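LacI family transcription regulator (Bifidobacterium animalis subsp. lactis, PDB 4O5A) probably acts as a LacI-type transcription regulator that binds DNA and responds to a small effector through its periplasmic-binding-protein-like domain. Local coordinates at residues T251-E265 with L279-A293. Residues are numbered along the deposited sequence; the frame is centred on the assembly and turned at random.
Sequences TAIIYDNDVMALAGE and LSIISWGDSFMNVAA
Leu279 lays CD1 against Ile253 CG1, 3.9 Å away, at the start of the parallel pairing of strands 252-255 and 280-284. Ser280 N donates to Thr251 O, Ser280 O accepts Ile253 N, and the zigzag ends with Trp284 N on Tyr255 O, 2.8 Å. Ile281 faces helix 258-265, its two branches dividing the work: CG2 meets Tyr255 CE2 at 3.7 Å, while CG1, anti to the carbonyl carbon (chi1 -70°), carries CD1 to within 3.6 Å of Glu265 CA. On the other sheet face Ile282 lies alongside Ile254, and its carbonyl oxygen comes to the edge of the Tyr255 ring while accepting Tyr255 N. Ser283 packs CB on Ala261 CB and turns its hydroxyl to Gly285 O. Beside Asp256, the Trp284 ring stands almost perpendicular to the carboxylate, which is itself paired with Arg196. Beyond Gly285, Ser287 OG donates to Asp258 OD2 on its anti side at 2.6 Å and also accepts Met289 N, capping the short, weakly bonded helix 288-292. An alanine in place of Asp258 would probably leave this hydroxyl without its acceptor and strip Met289 CE of the carboxylate it packs on. Met289, a selenomethionine, bends at chi3 (-45°), bringing CE to 3.4 Å from Asp258 OD2, with CG on Leu262 CD2; Ala293 CB closes the row against Leu262 CD1, 3.9 Å away. The two strands and helix 258-271 form a beta-alpha-beta unit of the periplasmic-binding-protein-like fold, with helix 288-292 following: strand 252-255 lies between 193-197 and 280-284, which next pairs with 298-301, helix 175-188 covers the face bearing Ala252 and Ile282, and Met289 packs on Met289 of the second subunit.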
ATOM      1  N   THR A 251      11.674 -22.731 -16.177  1.00 21.81           N
ATOM      2  CA  THR A 251      12.704 -22.591 -15.150  1.00 20.37           C
ATOM      3  C   THR A 251      12.705 -21.195 -14.521  1.00 18.96           C
ATOM      4  O   THR A 251      13.439 -20.939 -13.566  1.00 17.71           O
ATOM      5  CB  THR A 251      14.117 -22.939 -15.693  1.00 22.42           C
ATOM      6  OG1 THR A 251      14.414 -22.149 -16.857  1.00 23.63           O
ATOM      7  CG2 THR A 251      14.214 -24.416 -16.051  1.00 25.44           C
ATOM      8  N   ALA A 252      11.919 -20.280 -15.076  1.00 16.44           N
ATOM      9  CA  ALA A 252      11.776 -18.959 -14.485  1.00 15.11           C
ATOM     10  C   ALA A 252      10.373 -18.448 -14.754  1.00 15.69           C
ATOM     11  O   ALA A 252       9.802 -18.712 -15.817  1.00 18.37           O
ATOM     12  CB  ALA A 252      12.837 -17.989 -15.063  1.00 16.66           C
ATOM     13  N   ILE A 253       9.814 -17.748 -13.771  1.00 14.80           N
ATOM     14  CA  ILE A 253       8.500 -17.125 -13.897  1.00 13.29           C
ATOM     15  C   ILE A 253       8.601 -15.669 -13.488  1.00 16.65           C
ATOM     16  O   ILE A 253       9.171 -15.338 -12.442  1.00 18.31           O
ATOM     17  CB  ILE A 253       7.435 -17.857 -13.038  1.00 15.02           C
ATOM     18  CG1 ILE A 253       7.325 -19.305 -13.501  1.00 16.31           C
ATOM     19  CG2 ILE A 253       6.060 -17.184 -13.195  1.00 17.21           C
ATOM     20  CD1 ILE A 253       6.500 -20.185 -12.551  1.00 16.50           C
ATOM     21  N   ILE A 254       8.076 -14.793 -14.343  1.00 15.88           N
ATOM     22  CA  ILE A 254       7.987 -13.370 -14.041  1.00 15.20           C
ATOM     23  C   ILE A 254       6.536 -13.027 -13.680  1.00 15.52           C
ATOM     24  O   ILE A 254       5.609 -13.332 -14.434  1.00 17.91           O
ATOM     25  CB  ILE A 254       8.437 -12.539 -15.252  1.00 15.76           C
ATOM     26  CG1 ILE A 254       9.909 -12.852 -15.568  1.00 18.34           C
ATOM     27  CG2 ILE A 254       8.257 -11.062 -14.962  1.00 19.19           C
ATOM     28  CD1 ILE A 254      10.449 -12.093 -16.760  1.00 26.41           C
ATOM     29  N   TYR A 255       6.338 -12.398 -12.526  1.00 15.31           N
ATOM     30  CA  TYR A 255       5.001 -12.027 -12.079  1.00 14.68           C
ATOM     31  C   TYR A 255       4.747 -10.538 -12.206  1.00 17.86           C
ATOM     32  O   TYR A 255       5.618  -9.736 -11.877  1.00 17.59           O
ATOM     33  CB  TYR A 255       4.828 -12.396 -10.607  1.00 15.42           C
ATOM     34  CG  TYR A 255       4.907 -13.878 -10.363  1.00 15.88           C
ATOM     35  CD1 TYR A 255       3.753 -14.639 -10.247  1.00 15.80           C
ATOM     36  CD2 TYR A 255       6.133 -14.512 -10.243  1.00 16.65           C
ATOM     37  CE1 TYR A 255       3.819 -16.021 -10.021  1.00 15.01           C
ATOM     38  CE2 TYR A 255       6.220 -15.887 -10.005  1.00 17.46           C
ATOM     39  CZ  TYR A 255       5.067 -16.628  -9.901  1.00 16.15           C
ATOM     40  OH  TYR A 255       5.169 -17.977  -9.688  1.00 16.49           O
ATOM     41  N   ASP A 256       3.528 -10.171 -12.614  1.00 18.68           N
ATOM     42  CA  ASP A 256       3.189  -8.760 -12.806  1.00 21.94           C
ATOM     43  C   ASP A 256       3.030  -7.967 -11.500  1.00 20.28           C
ATOM     44  O   ASP A 256       2.919  -6.746 -11.531  1.00 21.57           O
ATOM     45  CB  ASP A 256       1.934  -8.608 -13.680  1.00 26.61           C
ATOM     46  CG  ASP A 256       2.262  -8.531 -15.171  1.00 31.37           C
ATOM     47  OD1 ASP A 256       3.356  -8.983 -15.569  1.00 29.70           O
ATOM     48  OD2 ASP A 256       1.413  -8.030 -15.941  1.00 42.97           O
ATOM     49  N   ASN A 257       3.024  -8.638 -10.349  1.00 16.61           N
ATOM     50  CA  ASN A 257       3.111  -7.887  -9.099  1.00 15.89           C
ATOM     51  C   ASN A 257       3.820  -8.643  -7.997  1.00 16.24           C
ATOM     52  O   ASN A 257       4.073  -9.840  -8.122  1.00 19.54           O
ATOM     53  CB  ASN A 257       1.756  -7.338  -8.628  1.00 21.18           C
ATOM     54  CG  ASN A 257       0.807  -8.421  -8.106  1.00 19.52           C
ATOM     55  OD1 ASN A 257       1.185  -9.569  -7.926  1.00 23.60           O
ATOM     56  ND2 ASN A 257      -0.440  -8.031  -7.854  1.00 25.55           N
ATOM     57  N   ASP A 258       4.123  -7.935  -6.919  1.00 18.10           N
ATOM     58  CA  ASP A 258       4.863  -8.533  -5.814  1.00 18.96           C
ATOM     59  C   ASP A 258       4.109  -9.634  -5.065  1.00 19.37           C
ATOM     60  O   ASP A 258       4.693 -10.664  -4.738  1.00 18.57           O
ATOM     61  CB  ASP A 258       5.355  -7.447  -4.835  1.00 19.72           C
ATOM     62  CG  ASP A 258       4.247  -6.519  -4.333  1.00 28.88           C
ATOM     63  OD1 ASP A 258       3.043  -6.700  -4.645  1.00 26.51           O
ATOM     64  OD2 ASP A 258       4.600  -5.577  -3.594  1.00 30.42           O
ATOM     65  N   VAL A 259       2.822  -9.425  -4.793  1.00 16.60           N
ATOM     66  CA  VAL A 259       2.034 -10.393  -4.025  0.58 17.86           C
ATOM     67  C   VAL A 259       1.936 -11.732  -4.748  1.00 17.11           C
ATOM     68  O   VAL A 259       1.977 -12.801  -4.130  1.00 17.40           O
ATOM     69  CB  VAL A 259       0.615  -9.862  -3.700  0.58 20.11           C
ATOM     70  CG1 VAL A 259       0.687  -8.720  -2.728  0.58 21.52           C
ATOM     71  CG2 VAL A 259      -0.089  -9.427  -4.953  0.58 27.66           C
HETATM   72  N   MSE A 260       1.814 -11.691  -6.072  1.00 16.55           N
HETATM   73  CA  MSE A 260       1.754 -12.961  -6.805  1.00 16.28           C
HETATM   74  C   MSE A 260       3.115 -13.663  -6.872  1.00 16.06           C
HETATM   75  O   MSE A 260       3.174 -14.896  -6.861  1.00 17.40           O
HETATM   76  CB  MSE A 260       1.153 -12.787  -8.208  1.00 14.24           C
HETATM   77  CG  MSE A 260      -0.298 -12.320  -8.156  1.00 17.02           C
HETATM   78 SE   MSE A 260      -1.231 -12.578  -9.844  0.59 18.48          SE
HETATM   79  CE  MSE A 260      -0.173 -11.417 -10.956  1.00 20.12           C
ATOM     80  N   ALA A 261       4.199 -12.888  -6.950  1.00 15.38           N
ATOM     81  CA  ALA A 261       5.541 -13.469  -6.919  1.00 15.05           C
ATOM     82  C   ALA A 261       5.763 -14.193  -5.591  1.00 15.25           C
ATOM     83  O   ALA A 261       6.270 -15.319  -5.555  1.00 16.52           O
ATOM     84  CB  ALA A 261       6.636 -12.402  -7.166  1.00 15.87           C
ATOM     85  N   LEU A 262       5.346 -13.556  -4.504  1.00 15.53           N
ATOM     86  CA  LEU A 262       5.438 -14.201  -3.195  1.00 13.30           C
ATOM     87  C   LEU A 262       4.560 -15.454  -3.121  1.00 15.61           C
ATOM     88  O   LEU A 262       5.002 -16.504  -2.649  1.00 15.23           O
ATOM     89  CB  LEU A 262       5.059 -13.211  -2.081  1.00 16.22           C
ATOM     90  CG  LEU A 262       5.077 -13.817  -0.677  1.00 16.27           C
ATOM     91  CD1 LEU A 262       6.499 -14.226  -0.330  1.00 15.66           C
ATOM     92  CD2 LEU A 262       4.581 -12.780   0.314  1.00 16.22           C
ATOM     93  N   ALA A 263       3.318 -15.353  -3.585  1.00 16.96           N
ATOM     94  CA  ALA A 263       2.392 -16.492  -3.556  1.00 14.41           C
ATOM     95  C   ALA A 263       2.947 -17.646  -4.382  1.00 19.12           C
ATOM     96  O   ALA A 263       2.850 -18.817  -3.995  1.00 16.85           O
ATOM     97  CB  ALA A 263       1.010 -16.065  -4.078  1.00 18.56           C
ATOM     98  N   GLY A 264       3.539 -17.304  -5.521  1.00 17.53           N
ATOM     99  CA  GLY A 264       4.185 -18.284  -6.391  1.00 16.18           C
ATOM    100  C   GLY A 264       5.412 -18.918  -5.774  1.00 15.86           C
ATOM    101  O   GLY A 264       5.628 -20.126  -5.886  1.00 16.77           O
ATOM    102  N   GLU A 265       6.223 -18.116  -5.100  1.00 15.10           N
ATOM    103  CA  GLU A 265       7.377 -18.674  -4.386  1.00 17.50           C
ATOM    104  C   GLU A 265       6.923 -19.661  -3.303  1.00 18.05           C
ATOM    105  O   GLU A 265       7.525 -20.716  -3.117  1.00 15.15           O
ATOM    106  CB  GLU A 265       8.199 -17.547  -3.763  1.00 18.37           C
ATOM    107  CG  GLU A 265       9.499 -17.975  -3.122  1.00 19.20           C
ATOM    108  CD  GLU A 265      10.172 -16.803  -2.428  1.00 21.98           C
ATOM    109  OE1 GLU A 265       9.577 -16.286  -1.458  1.00 17.73           O
ATOM    110  OE2 GLU A 265      11.273 -16.388  -2.852  1.00 19.05           O
ATOM    111  N   LEU A 279      13.851 -23.130  -9.799  1.00 20.22           N
ATOM    112  CA  LEU A 279      12.954 -22.119 -10.356  1.00 16.27           C
ATOM    113  C   LEU A 279      13.396 -20.708  -9.976  1.00 20.67           C
ATOM    114  O   LEU A 279      13.520 -20.400  -8.791  1.00 19.06           O
ATOM    115  CB  LEU A 279      11.514 -22.344  -9.852  1.00 18.48           C
ATOM    116  CG  LEU A 279      10.502 -21.246 -10.206  1.00 20.49           C
ATOM    117  CD1 LEU A 279      10.153 -21.278 -11.691  1.00 19.45           C
ATOM    118  CD2 LEU A 279       9.229 -21.385  -9.355  1.00 21.06           C
ATOM    119  N   SER A 280      13.643 -19.856 -10.970  1.00 18.52           N
ATOM    120  CA  SER A 280      13.910 -18.444 -10.707  1.00 16.89           C
ATOM    121  C   SER A 280      12.615 -17.653 -10.755  1.00 17.43           C
ATOM    122  O   SER A 280      11.723 -17.968 -11.545  1.00 18.00           O
ATOM    123  CB  SER A 280      14.893 -17.868 -11.740  1.00 15.83           C
ATOM    124  OG  SER A 280      16.216 -18.296 -11.483  1.00 19.60           O
ATOM    125  N   ILE A 281      12.522 -16.617  -9.919  1.00 15.36           N
ATOM    126  CA  ILE A 281      11.325 -15.778  -9.832  1.00 16.22           C
ATOM    127  C   ILE A 281      11.703 -14.302  -9.876  1.00 15.57           C
ATOM    128  O   ILE A 281      12.650 -13.877  -9.219  1.00 16.53           O
ATOM    129  CB  ILE A 281      10.526 -16.065  -8.533  1.00 13.77           C
ATOM    130  CG1 ILE A 281       9.891 -17.455  -8.615  1.00 16.74           C
ATOM    131  CG2 ILE A 281       9.428 -15.025  -8.316  1.00 17.16           C
ATOM    132  CD1 ILE A 281       9.199 -17.877  -7.333  1.00 19.93           C
ATOM    133  N   ILE A 282      10.962 -13.526 -10.667  1.00 16.29           N
ATOM    134  CA  ILE A 282      11.121 -12.074 -10.718  1.00 15.65           C
ATOM    135  C   ILE A 282       9.757 -11.411 -10.485  1.00 13.90           C
ATOM    136  O   ILE A 282       8.734 -11.868 -11.008  1.00 16.58           O
ATOM    137  CB  ILE A 282      11.683 -11.627 -12.077  1.00 13.81           C
ATOM    138  CG1 ILE A 282      13.086 -12.185 -12.268  1.00 16.49           C
ATOM    139  CG2 ILE A 282      11.720 -10.091 -12.195  1.00 17.56           C
ATOM    140  CD1 ILE A 282      13.665 -11.912 -13.646  1.00 19.85           C
ATOM    141  N   SER A 283       9.756 -10.343  -9.691  1.00 14.57           N
ATOM    142  CA  SER A 283       8.572  -9.517  -9.492  1.00 16.78           C
ATOM    143  C   SER A 283       8.688  -8.270 -10.345  1.00 17.55           C
ATOM    144  O   SER A 283       9.705  -7.590 -10.283  1.00 16.50           O
ATOM    145  CB  SER A 283       8.489  -9.055  -8.038  1.00 17.63           C
ATOM    146  OG  SER A 283       7.404  -8.155  -7.856  1.00 21.33           O
ATOM    147  N   TRP A 284       7.643  -7.962 -11.111  1.00 15.13           N
ATOM    148  CA  TRP A 284       7.574  -6.704 -11.854  1.00 16.98           C
ATOM    149  C   TRP A 284       6.952  -5.718 -10.884  1.00 21.79           C
ATOM    150  O   TRP A 284       5.740  -5.733 -10.663  1.00 29.16           O
ATOM    151  CB  TRP A 284       6.665  -6.854 -13.080  1.00 22.94           C
ATOM    152  CG  TRP A 284       6.933  -5.869 -14.183  1.00 20.96           C
ATOM    153  CD1 TRP A 284       7.378  -4.600 -14.051  1.00 23.01           C
ATOM    154  CD2 TRP A 284       6.774  -6.105 -15.593  1.00 21.23           C
ATOM    155  NE1 TRP A 284       7.508  -4.012 -15.302  1.00 23.70           N
ATOM    156  CE2 TRP A 284       7.151  -4.915 -16.249  1.00 23.16           C
ATOM    157  CE3 TRP A 284       6.365  -7.202 -16.348  1.00 28.12           C
ATOM    158  CZ2 TRP A 284       7.116  -4.803 -17.647  1.00 26.03           C
ATOM    159  CZ3 TRP A 284       6.331  -7.080 -17.738  1.00 26.18           C
ATOM    160  CH2 TRP A 284       6.708  -5.892 -18.364  1.00 26.18           C
ATOM    161  N   GLY A 285       7.777  -4.865 -10.291  1.00 24.52           N
ATOM    162  CA  GLY A 285       7.320  -3.990  -9.222  1.00 24.08           C
ATOM    163  C   GLY A 285       8.021  -4.405  -7.944  1.00 22.20           C
ATOM    164  O   GLY A 285       8.186  -5.598  -7.689  1.00 24.18           O
ATOM    165  N   ASP A 286       8.463  -3.440  -7.150  1.00 18.51           N
ATOM    166  CA  ASP A 286       9.217  -3.795  -5.950  1.00 21.48           C
ATOM    167  C   ASP A 286       8.562  -3.232  -4.698  1.00 23.28           C
ATOM    168  O   ASP A 286       7.826  -2.253  -4.754  1.00 25.70           O
ATOM    169  CB  ASP A 286      10.666  -3.306  -6.070  1.00 22.01           C
ATOM    170  CG  ASP A 286      11.595  -3.969  -5.060  1.00 27.93           C
ATOM    171  OD1 ASP A 286      11.288  -5.095  -4.603  1.00 21.54           O
ATOM    172  OD2 ASP A 286      12.634  -3.369  -4.729  1.00 30.71           O
ATOM    173  N   SER A 287       8.813  -3.874  -3.565  1.00 19.95           N
ATOM    174  CA  SER A 287       8.317  -3.381  -2.296  1.00 19.01           C
ATOM    175  C   SER A 287       9.071  -4.117  -1.215  1.00 22.95           C
ATOM    176  O   SER A 287       9.837  -5.021  -1.520  1.00 21.03           O
ATOM    177  CB  SER A 287       6.816  -3.636  -2.136  1.00 30.76           C
ATOM    178  OG  SER A 287       6.560  -5.007  -1.919  1.00 31.60           O
ATOM    179  N   PHE A 288       8.846  -3.720   0.030  1.00 21.05           N
ATOM    180  CA  PHE A 288       9.460  -4.365   1.189  1.00 20.82           C
ATOM    181  C   PHE A 288       9.144  -5.856   1.245  1.00 20.75           C
ATOM    182  O   PHE A 288       9.900  -6.639   1.826  1.00 18.85           O
ATOM    183  CB  PHE A 288       8.978  -3.704   2.473  1.00 22.11           C
ATOM    184  CG  PHE A 288       9.785  -2.509   2.890  1.00 24.42           C
ATOM    185  CD1 PHE A 288      11.111  -2.367   2.495  1.00 34.20           C
ATOM    186  CD2 PHE A 288       9.218  -1.528   3.688  1.00 25.87           C
ATOM    187  CE1 PHE A 288      11.854  -1.264   2.892  1.00 34.76           C
ATOM    188  CE2 PHE A 288       9.955  -0.417   4.087  1.00 30.83           C
ATOM    189  CZ  PHE A 288      11.274  -0.285   3.685  1.00 33.50           C
HETATM  190  N   MSE A 289       8.031  -6.253   0.635  1.00 17.25           N
HETATM  191  CA  MSE A 289       7.613  -7.646   0.621  1.00 20.57           C
HETATM  192  C   MSE A 289       8.674  -8.528  -0.040  1.00 22.29           C
HETATM  193  O   MSE A 289       8.953  -9.639   0.412  1.00 17.27           O
HETATM  194  CB  MSE A 289       6.304  -7.741  -0.155  1.00 29.73           C
HETATM  195  CG  MSE A 289       5.627  -9.070  -0.135  1.00 41.06           C
HETATM  196 SE   MSE A 289       4.104  -8.966  -1.355  0.55 26.89          SE
HETATM  197  CE  MSE A 289       3.378  -7.243  -0.837  1.00 27.81           C
ATOM    198  N   ASN A 290       9.258  -8.028  -1.118  1.00 16.83           N
ATOM    199  CA  ASN A 290      10.294  -8.764  -1.833  1.00 15.40           C
ATOM    200  C   ASN A 290      11.563  -8.950  -1.007  1.00 18.39           C
ATOM    201  O   ASN A 290      12.252  -9.967  -1.149  1.00 19.02           O
ATOM    202  CB  ASN A 290      10.606  -8.090  -3.175  1.00 19.46           C
ATOM    203  CG  ASN A 290       9.486  -8.273  -4.182  1.00 25.41           C
ATOM    204  OD1 ASN A 290       8.757  -9.281  -4.146  1.00 21.10           O
ATOM    205  ND2 ASN A 290       9.321  -7.294  -5.068  1.00 20.06           N
ATOM    206  N   VAL A 291      11.863  -7.979  -0.148  1.00 17.86           N
ATOM    207  CA  VAL A 291      13.049  -8.023   0.696  1.00 15.70           C
ATOM    208  C   VAL A 291      12.852  -9.045   1.813  1.00 17.58           C
ATOM    209  O   VAL A 291      13.804  -9.663   2.289  1.00 21.36           O
ATOM    210  CB  VAL A 291      13.329  -6.630   1.274  1.00 19.30           C
ATOM    211  CG1 VAL A 291      14.440  -6.660   2.308  1.00 24.01           C
ATOM    212  CG2 VAL A 291      13.702  -5.669   0.122  1.00 22.41           C
ATOM    213  N   ALA A 292      11.599  -9.221   2.218  1.00 17.22           N
ATOM    214  CA  ALA A 292      11.255 -10.039   3.380  1.00 15.78           C
ATOM    215  C   ALA A 292      10.995 -11.493   3.037  1.00 15.07           C
ATOM    216  O   ALA A 292      10.802 -12.307   3.937  1.00 20.28           O
ATOM    217  CB  ALA A 292      10.011  -9.466   4.101  1.00 16.18           C
ATOM    218  N   ALA A 293      10.961 -11.807   1.747  1.00 15.31           N
ATOM    219  CA  ALA A 293      10.558 -13.142   1.271  1.00 19.73           C
ATOM    220  C   ALA A 293      11.640 -14.203   1.498  1.00 17.51           C
ATOM    221  O   ALA A 293      12.756 -13.891   1.918  1.00 19.54           O
ATOM    222  CB  ALA A 293      10.202 -13.084  -0.209  1.00 18.50           C
TER